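Local structure of aminotransferase (Bacillus subtilis, 6L1O) at residues F237-M243 / A280-L284; G210-F214 / L294-K299. The protein catalyses pyridoxal-phosphate-dependent transfer of amino groups in the pathway that makes the dipeptide antibiotic bacilysin. All blocks are in the same frame, centred on the assembly; numbering follows the deposited sequence.

Overall arrangement
The two interactions lie side by side near the cofactor, their centres about 14 Å apart. Interaction 1 sets the PLP-binding segment 237-243 against helix 274-285; interaction 2 sets the loop 210-214, which directly follows the PLP ligand Tyr209, against the next helix, 289-313. They touch directly: Phe212 CE2 lies 3.4 Å from Lys239 O, and Leu294 CD2 lies 3.7 Å from Thr240 O. Interaction 1 reaches the cofactor itself through Ser238 and Lys239, whereas in interaction 2 the nearest atoms of the Phe212 side chain and PLP are about 10 Å apart, which makes it a second layer behind the active site.

Interaction 1 of 2, residues F237-M243 / A280-L284; sequences FSKTFNM and ASAAL. With PLP (pyridoxal-5'-phosphate), chain E.
The methyl group of Ala283 stands almost exactly on the axis of the Phe241 ring, with CB 3.7 Å from the ring centroid and 1° off the ring normal, a near-ideal CH-pi contact. The opposite face is occupied by CG2 of Thr240, so the ring is clasped between two methyl groups. This belongs to the PLP-binding core of a class I aminotransferase, fold type I: 237-243 opens with a short, weakly bonded helix after strand 231-236 and carries Ser238 and Lys239 of the cofactor pocket. Helix 274-285 packs against its Phe237, Phe241 and Met243.

Phe237 and Phe241 lie one helical turn apart, joined by the backbone bond from Phe241 N to Phe237 O. In both, CG is anti to the carbonyl carbon (chi1 -75° and -63°), which sends the two rings out together toward the second helix. Alanine suits positions 280 and 283 because its short side chain lets the rings come close to that backbone: Phe237 CZ lies 3.6 Å from Ala280 CB. Leu284 crosses both aromatic side chains at about a right angle, and its CD2 approaches CE1 of Phe237 to 3.7 Å. No hydrogen bond crosses this buried, apolar interface. Ile50 of helix 48-57 packs on Ala283, and helix 73-87 on Leu284.

Ser238 and Lys239 face the cofactor instead. Ser238 OG donates a 2.7 Å hydrogen bond to O3P of PLP, Arg247 also hydrogen-bonds to PLP, and Tyr66 of the second subunit packs on Ser238 and Lys239. Lys239 is probably the lysine that forms the internal aldimine, as in this family, but its modelled distance to the cofactor is too short for a non-bonded contact and its bonding state is doubtful. At the far end of the segment, Met243 SD rests 4.2 Å from CB of Ala283.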
loop_
_atom_site.group_PDB
_atom_site.type_symbol
_atom_site.label_atom_id
_atom_site.label_comp_id
_atom_site.label_asym_id
_atom_site.label_seq_id
_atom_site.Cartn_x
_atom_site.Cartn_y
_atom_site.Cartn_z
ATOM N N PHE B 237 -12.605 7.054 -0.439
ATOM C CA PHE B 237 -12.763 8.296 -1.154
ATOM C C PHE B 237 -13.210 8.048 -2.603
ATOM O O PHE B 237 -13.650 8.961 -3.252
ATOM C CB PHE B 237 -11.454 9.113 -1.099
ATOM C CG PHE B 237 -11.214 9.775 0.241
ATOM C CD1 PHE B 237 -11.565 11.076 0.490
ATOM C CD2 PHE B 237 -10.645 9.031 1.264
ATOM C CE1 PHE B 237 -11.392 11.642 1.767
ATOM C CE2 PHE B 237 -10.428 9.582 2.514
ATOM C CZ PHE B 237 -10.840 10.875 2.787
ATOM N N SER B 238 -13.122 6.799 -3.070
ATOM C CA SER B 238 -13.184 6.487 -4.486
ATOM C C SER B 238 -14.495 6.845 -5.120
ATOM O O SER B 238 -14.528 7.591 -6.091
ATOM C CB SER B 238 -12.848 5.000 -4.758
ATOM O OG SER B 238 -11.520 4.714 -4.336
ATOM N N LYS B 239 -15.593 6.409 -4.495
ATOM C CA LYS B 239 -16.911 6.635 -5.077
ATOM C C LYS B 239 -17.500 7.967 -4.653
ATOM O O LYS B 239 -18.113 8.637 -5.426
ATOM C CB LYS B 239 -17.856 5.488 -4.705
ATOM C CG LYS B 239 -17.339 4.089 -5.069
ATOM C CD LYS B 239 -16.657 4.061 -6.434
ATOM C CE LYS B 239 -16.175 2.716 -6.831
ATOM N NZ LYS B 239 -15.943 1.824 -5.684
ATOM N N THR B 240 -17.345 8.333 -3.388
ATOM C CA THR B 240 -17.965 9.526 -2.876
ATOM C C THR B 240 -17.486 10.772 -3.590
ATOM O O THR B 240 -18.263 11.656 -3.901
ATOM C CB THR B 240 -17.703 9.685 -1.359
ATOM O OG1 THR B 240 -18.308 8.577 -0.671
ATOM C CG2 THR B 240 -18.328 10.972 -0.850
ATOM N N PHE B 241 -16.212 10.809 -3.896
ATOM C CA PHE B 241 -15.579 12.029 -4.379
ATOM C C PHE B 241 -14.990 11.931 -5.746
ATOM O O PHE B 241 -14.218 12.818 -6.175
ATOM C CB PHE B 241 -14.489 12.450 -3.377
ATOM C CG PHE B 241 -15.025 12.777 -2.017
ATOM C CD1 PHE B 241 -15.787 13.905 -1.811
ATOM C CD2 PHE B 241 -14.747 11.941 -0.926
ATOM C CE1 PHE B 241 -16.295 14.197 -0.546
ATOM C CE2 PHE B 241 -15.184 12.268 0.334
ATOM C CZ PHE B 241 -15.976 13.402 0.512
ATOM N N ASN B 242 -15.335 10.869 -6.494
ATOM C CA ASN B 242 -14.674 10.601 -7.781
ATOM C C ASN B 242 -13.138 10.638 -7.605
ATOM O O ASN B 242 -12.385 11.342 -8.345
ATOM C CB ASN B 242 -15.098 11.646 -8.826
ATOM C CG ASN B 242 -16.551 11.647 -9.139
ATOM O OD1 ASN B 242 -17.215 10.649 -9.036
ATOM N ND2 ASN B 242 -17.074 12.814 -9.534
ATOM N N MET B 243 -12.657 9.927 -6.586
ATOM C CA MET B 243 -11.220 9.866 -6.290
ATOM C C MET B 243 -10.657 8.457 -6.392
ATOM O O MET B 243 -9.643 8.114 -5.714
ATOM C CB MET B 243 -10.968 10.459 -4.895
ATOM C CG MET B 243 -11.121 11.959 -4.847
ATOM S SD MET B 243 -11.035 12.665 -3.206
ATOM C CE MET B 243 -9.240 12.724 -3.055
ATOM N N ALA B 280 -7.570 14.970 0.882
ATOM C CA ALA B 280 -8.588 14.161 1.535
ATOM C C ALA B 280 -9.337 14.976 2.580
ATOM O O ALA B 280 -10.577 14.908 2.718
ATOM C CB ALA B 280 -7.983 12.930 2.167
ATOM N N SER B 281 -8.604 15.835 3.267
ATOM C CA SER B 281 -9.189 16.654 4.273
ATOM C C SER B 281 -10.095 17.744 3.639
ATOM O O SER B 281 -11.128 18.064 4.198
ATOM C CB SER B 281 -8.083 17.285 5.138
ATOM O OG SER B 281 -8.683 18.234 5.932
ATOM N N ALA B 282 -9.712 18.242 2.469
ATOM C CA ALA B 282 -10.504 19.245 1.760
ATOM C C ALA B 282 -11.754 18.553 1.196
ATOM O O ALA B 282 -12.787 19.143 1.154
ATOM C CB ALA B 282 -9.715 19.914 0.658
ATOM N N ALA B 283 -11.646 17.262 0.838
ATOM C CA ALA B 283 -12.826 16.500 0.419
ATOM C C ALA B 283 -13.857 16.378 1.512
ATOM O O ALA B 283 -15.032 16.688 1.331
ATOM C CB ALA B 283 -12.442 15.143 -0.151
ATOM N N LEU B 284 -13.397 16.018 2.697
ATOM C CA LEU B 284 -14.264 15.767 3.793
ATOM C C LEU B 284 -14.877 17.061 4.327
ATOM O O LEU B 284 -16.015 17.080 4.790
ATOM C CB LEU B 284 -13.500 15.094 4.936
ATOM C CG LEU B 284 -12.909 13.715 4.643
ATOM C CD1 LEU B 284 -12.106 13.211 5.847
ATOM C CD2 LEU B 284 -14.013 12.760 4.198
HETATM N N1 PLP E . -15.990 -1.981 -1.580
HETATM C C2 PLP E . -16.836 -2.171 -2.608
HETATM C C2A PLP E . -17.967 -3.155 -2.522
HETATM C C3 PLP E . -16.606 -1.508 -3.872
HETATM O O3 PLP E . -17.372 -1.679 -4.955
HETATM C C4 PLP E . -15.532 -0.582 -3.898
HETATM C C4A PLP E . -15.109 -0.207 -5.296
HETATM C C5 PLP E . -14.666 -0.418 -2.739
HETATM C C6 PLP E . -14.975 -1.127 -1.588
HETATM C C5A PLP E . -13.563 0.597 -2.686
HETATM O O4P PLP E . -12.522 0.407 -3.540
HETATM P P PLP E . -11.172 1.317 -3.382
HETATM O O1P PLP E . -10.068 0.326 -3.285
HETATM O O2P PLP E . -11.288 2.277 -2.217
HETATM O O3P PLP E . -11.122 2.106 -4.660
#

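Interaction 2 of 2, residues G210-F214 / L294-K299; sequences GAFEF and LKRIYK
This is a loop-on-helix contact, mostly aromatic and aliphatic, in which residues 210-214, beyond strand 202-206, lie along one side of the long helix 289-313. Its inner part is a T-shaped pair: the edge of the Tyr298 ring points at a face of Phe212, with centroids 5.5 Å apart and planes at 74°. The other face of Phe212 is covered by the methyl of its neighbour Ala211, and CD2 of Leu294 meets the ring edge 3.8 Å from CZ.

Lys295 threads between the two phenylalanines, sliding past each in the reverse direction. Its CB lies near Phe212, and its CG comes within 3.7 Å of CD1 of Phe214. A long aliphatic stem with a charged tip suits this route: after a bend at chi3 (95°), NZ donates a 2.9 Å hydrogen bond to the backbone O of Glu213, from a direction tilted 32° out of the carbonyl plane.

In the fold type I aminotransferases the loop belongs to the large PLP-binding domain, while the long helix probably leads on to the small domain, so the contact probably joins the two parts. Thr323 and Lys321 make backbone hydrogen bonds with Phe212 and Phe214, adding a second hold on the loop.

Farther out, Phe214 turns its edge toward the helix, CE1 lying 3.6 Å from Lys295 O. Lys299 lays its CD over one face of this ring, off centre. NZ of Lys299 forms a salt bridge with OD1 of Asp303, and its cation-pi attraction to Phe214 is long and at most weak.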
loop_
_atom_site.group_PDB
_atom_site.type_symbol
_atom_site.label_atom_id
_atom_site.label_comp_id
_atom_site.label_asym_id
_atom_site.label_seq_id
_atom_site.Cartn_x
_atom_site.Cartn_y
_atom_site.Cartn_z
ATOM N N GLY B 210 -21.576 4.713 0.799
ATOM C CA GLY B 210 -22.228 5.431 1.871
ATOM C C GLY B 210 -22.765 6.798 1.558
ATOM O O GLY B 210 -23.523 7.340 2.359
ATOM N N ALA B 211 -22.372 7.378 0.431
ATOM C CA ALA B 211 -22.914 8.663 -0.012
ATOM C C ALA B 211 -24.192 8.440 -0.860
ATOM O O ALA B 211 -24.948 9.357 -1.115
ATOM C CB ALA B 211 -21.895 9.440 -0.806
ATOM N N PHE B 212 -24.456 7.233 -1.296
ATOM C CA PHE B 212 -25.441 7.048 -2.366
ATOM C C PHE B 212 -26.607 6.165 -1.993
ATOM O O PHE B 212 -26.681 5.045 -2.434
ATOM C CB PHE B 212 -24.741 6.507 -3.607
ATOM C CG PHE B 212 -23.599 7.362 -4.059
ATOM C CD1 PHE B 212 -23.855 8.619 -4.627
ATOM C CD2 PHE B 212 -22.282 6.963 -3.896
ATOM C CE1 PHE B 212 -22.836 9.423 -5.073
ATOM C CE2 PHE B 212 -21.247 7.779 -4.338
ATOM C CZ PHE B 212 -21.522 9.022 -4.901
ATOM N N GLU B 213 -27.519 6.687 -1.183
ATOM C CA GLU B 213 -28.807 6.083 -1.000
ATOM C C GLU B 213 -29.838 7.141 -1.354
ATOM O O GLU B 213 -29.795 8.248 -0.822
ATOM C CB GLU B 213 -29.002 5.594 0.422
ATOM C CG GLU B 213 -30.413 5.052 0.689
ATOM C CD GLU B 213 -30.517 4.307 2.018
ATOM O OE1 GLU B 213 -29.466 4.017 2.650
ATOM O OE2 GLU B 213 -31.636 3.980 2.436
ATOM N N PHE B 214 -30.744 6.804 -2.269
ATOM C CA PHE B 214 -31.568 7.821 -2.947
ATOM C C PHE B 214 -32.780 8.339 -2.180
ATOM O O PHE B 214 -33.067 9.542 -2.257
ATOM C CB PHE B 214 -31.991 7.285 -4.286
ATOM C CG PHE B 214 -30.839 6.950 -5.164
ATOM C CD1 PHE B 214 -29.962 7.951 -5.592
ATOM C CD2 PHE B 214 -30.599 5.627 -5.556
ATOM C CE1 PHE B 214 -28.889 7.652 -6.418
ATOM C CE2 PHE B 214 -29.514 5.317 -6.347
ATOM C CZ PHE B 214 -28.659 6.337 -6.802
ATOM N N LEU B 294 -23.840 14.945 -7.278
ATOM C CA LEU B 294 -23.391 13.749 -7.858
ATOM C C LEU B 294 -24.405 12.601 -7.711
ATOM O O LEU B 294 -24.666 11.880 -8.670
ATOM C CB LEU B 294 -22.037 13.334 -7.264
ATOM C CG LEU B 294 -21.403 12.101 -7.813
ATOM C CD1 LEU B 294 -21.194 12.145 -9.320
ATOM C CD2 LEU B 294 -20.092 11.862 -7.068
ATOM N N LYS B 295 -24.952 12.448 -6.526
ATOM C CA LYS B 295 -26.076 11.564 -6.334
ATOM C C LYS B 295 -27.278 11.792 -7.307
ATOM O O LYS B 295 -27.913 10.828 -7.767
ATOM C CB LYS B 295 -26.567 11.699 -4.894
ATOM C CG LYS B 295 -27.723 10.736 -4.588
ATOM C CD LYS B 295 -27.821 10.503 -3.103
ATOM C CE LYS B 295 -28.832 11.445 -2.452
ATOM N NZ LYS B 295 -29.093 11.005 -1.058
ATOM N N ARG B 296 -27.575 13.054 -7.621
ATOM C CA ARG B 296 -28.685 13.368 -8.498
ATOM C C ARG B 296 -28.343 13.008 -9.931
ATOM O O ARG B 296 -29.225 12.577 -10.667
ATOM C CB ARG B 296 -29.111 14.857 -8.425
ATOM C CG ARG B 296 -29.681 15.344 -7.107
ATOM C CD ARG B 296 -30.355 16.719 -7.276
ATOM N NE ARG B 296 -29.371 17.810 -7.459
ATOM C CZ ARG B 296 -28.729 18.413 -6.457
ATOM N NH1 ARG B 296 -29.042 18.111 -5.192
ATOM N NH2 ARG B 296 -27.873 19.376 -6.690
ATOM N N ILE B 297 -27.082 13.146 -10.331
ATOM C CA ILE B 297 -26.609 12.669 -11.635
ATOM C C ILE B 297 -26.853 11.162 -11.781
ATOM O O ILE B 297 -27.384 10.700 -12.823
ATOM C CB ILE B 297 -25.151 12.988 -11.900
ATOM C CG1 ILE B 297 -24.970 14.515 -12.096
ATOM C CG2 ILE B 297 -24.604 12.245 -13.113
ATOM C CD1 ILE B 297 -23.558 15.034 -12.006
ATOM N N TYR B 298 -26.409 10.392 -10.768
ATOM C CA TYR B 298 -26.605 8.939 -10.851
ATOM C C TYR B 298 -28.077 8.579 -10.892
ATOM O O TYR B 298 -28.466 7.701 -11.693
ATOM C CB TYR B 298 -25.863 8.238 -9.689
ATOM C CG TYR B 298 -24.364 8.292 -9.847
ATOM C CD1 TYR B 298 -23.760 8.137 -11.088
ATOM C CD2 TYR B 298 -23.527 8.515 -8.747
ATOM C CE1 TYR B 298 -22.398 8.162 -11.227
ATOM C CE2 TYR B 298 -22.177 8.552 -8.874
ATOM C CZ TYR B 298 -21.595 8.379 -10.096
ATOM O OH TYR B 298 -20.223 8.371 -10.232
ATOM N N LYS B 299 -28.898 9.232 -10.059
ATOM C CA LYS B 299 -30.326 8.959 -10.031
ATOM C C LYS B 299 -30.996 9.258 -11.404
ATOM O O LYS B 299 -31.835 8.508 -11.869
ATOM C CB LYS B 299 -31.002 9.739 -8.888
ATOM C CG LYS B 299 -32.519 9.580 -8.754
ATOM C CD LYS B 299 -32.927 8.121 -8.620
ATOM C CE LYS B 299 -34.451 7.972 -8.420
ATOM N NZ LYS B 299 -34.929 6.646 -8.884
#